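Local atomic coordinates of ferredoxin-NADP reductase (Neisseria gonorrhoeae MIA_2011_03-10, PDB entry 5TR9), a protein that probably transfers electrons between NADPH and ferredoxin through its bound FAD. Residues G120-M125 with P224-F229. Residues are numbered along the deposited sequence; the frame is centred on the assembly and turned at random.
Sequences GKDLVM and PESTRF
Asp122 to Val124 pair in parallel with Thr227 to Phe229, joining two neighbouring inner strands of the parallel sheet in the NAD-binding part of this reductase. Three backbone bonds make the pairing: Asp122 N to Ser226 O, Arg228 N to Asp122 O, and Val124 N to Arg228 O, the last 2.8 Å long. Asp122 and Arg228 thus give and accept across the seam.

Charged groups gather where the strands begin. Lys121, bent at chi2 (-65°) and extended beyond, carries NZ to the carbonyl O of Glu225 at 2.9 Å, while Glu225 OE2 completes a salt bridge to the same NZ at 3.2 Å. On the way the lysine chain passes over one face of the Arg228 guanidinium, with CE 3.3 Å from NH2. Arg228 NH1 donates in the guanidinium plane to Thr227 O, approaching from above that carbonyl's plane, and more weakly to the carbonyls of Pro224 and Glu225.

On the sheet face bearing Asp122, a water donates to its OD2 (2.6 Å) and accepts from Ser226 OG and Thr227 OG1; Thr150 holds OD1, and Thr223 bonds both hydroxyls. Farther along this face, Val124 CG1 meets Phe229 CE1 obliquely at 3.7 Å, and Thr227 CG2 lies over one face of the ring, toward its rim.

Carbonyl oxygens and Glu225 probably offset the closeness of the two cations, and the sheet keeps this charged cluster on one side and the water-linked polar groups on the other, with the apolar contact farther along the water's side.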
loop_
_atom_site.group_PDB
_atom_site.type_symbol
_atom_site.label_atom_id
_atom_site.label_comp_id
_atom_site.label_asym_id
_atom_site.label_seq_id
_atom_site.Cartn_x
_atom_site.Cartn_y
_atom_site.Cartn_z
ATOM N N GLY A 120 -2.857 20.877 -2.776
ATOM C CA GLY A 120 -4.153 21.397 -3.154
ATOM C C GLY A 120 -4.956 20.496 -4.065
ATOM O O GLY A 120 -6.135 20.788 -4.317
ATOM N N LYS A 121 -4.359 19.422 -4.564
ATOM C CA LYS A 121 -5.058 18.495 -5.430
ATOM C C LYS A 121 -5.816 17.469 -4.593
ATOM O O LYS A 121 -5.645 17.364 -3.375
ATOM C CB LYS A 121 -4.074 17.784 -6.359
ATOM C CG LYS A 121 -3.198 18.738 -7.170
ATOM C CD LYS A 121 -4.028 19.551 -8.138
ATOM C CE LYS A 121 -3.153 20.451 -9.000
ATOM N NZ LYS A 121 -3.991 21.367 -9.836
ATOM N N ASP A 122 -6.670 16.703 -5.265
ATOM C CA ASP A 122 -7.343 15.572 -4.637
ATOM C C ASP A 122 -6.510 14.322 -4.867
ATOM O O ASP A 122 -6.334 13.893 -6.013
ATOM C CB ASP A 122 -8.739 15.394 -5.215
ATOM C CG ASP A 122 -9.617 16.595 -4.955
ATOM O OD1 ASP A 122 -9.851 16.907 -3.765
ATOM O OD2 ASP A 122 -10.045 17.264 -5.924
ATOM N N LEU A 123 -6.003 13.738 -3.787
ATOM C CA LEU A 123 -5.139 12.564 -3.879
ATOM C C LEU A 123 -5.988 11.300 -3.837
ATOM O O LEU A 123 -6.750 11.093 -2.886
ATOM C CB LEU A 123 -4.124 12.564 -2.736
ATOM C CG LEU A 123 -3.114 11.425 -2.722
ATOM C CD1 LEU A 123 -2.193 11.572 -3.951
ATOM C CD2 LEU A 123 -2.333 11.437 -1.405
ATOM N N VAL A 124 -5.846 10.437 -4.846
ATOM C CA VAL A 124 -6.653 9.218 -4.944
ATOM C C VAL A 124 -5.709 8.022 -5.028
ATOM O O VAL A 124 -4.989 7.859 -6.023
ATOM C CB VAL A 124 -7.613 9.254 -6.144
ATOM C CG1 VAL A 124 -8.413 7.927 -6.244
ATOM C CG2 VAL A 124 -8.573 10.461 -6.038
ATOM N N MET A 125 -5.722 7.186 -3.998
ATOM C CA MET A 125 -4.861 6.010 -3.911
ATOM C C MET A 125 -5.683 4.771 -4.256
ATOM O O MET A 125 -6.692 4.493 -3.603
ATOM C CB MET A 125 -4.252 5.917 -2.507
ATOM C CG MET A 125 -3.323 7.100 -2.200
ATOM S SD MET A 125 -2.808 7.199 -0.471
ATOM C CE MET A 125 -4.375 7.584 0.267
ATOM N N PRO A 224 -8.246 15.571 -14.863
ATOM C CA PRO A 224 -6.781 15.681 -14.946
ATOM C C PRO A 224 -6.238 16.922 -14.262
ATOM O O PRO A 224 -5.125 16.890 -13.716
ATOM C CB PRO A 224 -6.520 15.694 -16.460
ATOM C CG PRO A 224 -7.662 14.883 -17.014
ATOM C CD PRO A 224 -8.855 15.293 -16.180
ATOM N N GLU A 225 -6.992 18.018 -14.256
ATOM C CA GLU A 225 -6.493 19.231 -13.623
ATOM C C GLU A 225 -6.402 19.071 -12.104
ATOM O O GLU A 225 -5.443 19.549 -11.484
ATOM C CB GLU A 225 -7.387 20.414 -13.996
ATOM C CG GLU A 225 -6.711 21.776 -13.849
ATOM C CD GLU A 225 -6.639 22.258 -12.411
ATOM O OE1 GLU A 225 -7.543 21.911 -11.619
ATOM O OE2 GLU A 225 -5.677 22.984 -12.072
ATOM N N SER A 226 -7.377 18.390 -11.486
ATOM C CA SER A 226 -7.522 18.429 -10.032
ATOM C C SER A 226 -7.146 17.138 -9.312
ATOM O O SER A 226 -6.946 17.173 -8.091
ATOM C CB SER A 226 -8.969 18.779 -9.658
ATOM O OG SER A 226 -9.854 17.811 -10.206
ATOM N N THR A 227 -7.058 16.012 -10.010
ATOM C CA THR A 227 -6.884 14.715 -9.364
ATOM C C THR A 227 -5.468 14.201 -9.575
ATOM O O THR A 227 -4.898 14.345 -10.665
ATOM C CB THR A 227 -7.900 13.700 -9.910
ATOM O OG1 THR A 227 -9.205 14.283 -9.860
ATOM C CG2 THR A 227 -7.913 12.402 -9.080
ATOM N N ARG A 228 -4.906 13.580 -8.533
ATOM C CA ARG A 228 -3.603 12.931 -8.644
ATOM C C ARG A 228 -3.728 11.513 -8.104
ATOM O O ARG A 228 -4.195 11.323 -6.978
ATOM C CB ARG A 228 -2.524 13.729 -7.895
ATOM C CG ARG A 228 -2.361 15.171 -8.411
ATOM C CD ARG A 228 -1.821 15.194 -9.848
ATOM N NE ARG A 228 -1.576 16.550 -10.360
ATOM C CZ ARG A 228 -2.465 17.278 -11.028
ATOM N NH1 ARG A 228 -3.684 16.807 -11.252
ATOM N NH2 ARG A 228 -2.139 18.487 -11.473
ATOM N N PHE A 229 -3.337 10.533 -8.913
ATOM C CA PHE A 229 -3.538 9.115 -8.620
ATOM C C PHE A 229 -2.238 8.434 -8.216
ATOM O O PHE A 229 -1.181 8.685 -8.803
ATOM C CB PHE A 229 -4.083 8.361 -9.842
ATOM C CG PHE A 229 -5.509 8.681 -10.191
ATOM C CD1 PHE A 229 -6.553 8.033 -9.548
ATOM C CD2 PHE A 229 -5.804 9.605 -11.192
ATOM C CE1 PHE A 229 -7.885 8.304 -9.883
ATOM C CE2 PHE A 229 -7.135 9.890 -11.526
ATOM C CZ PHE A 229 -8.173 9.233 -10.874
HETATM O O HOH W 1 -10.453 16.028 -8.192
#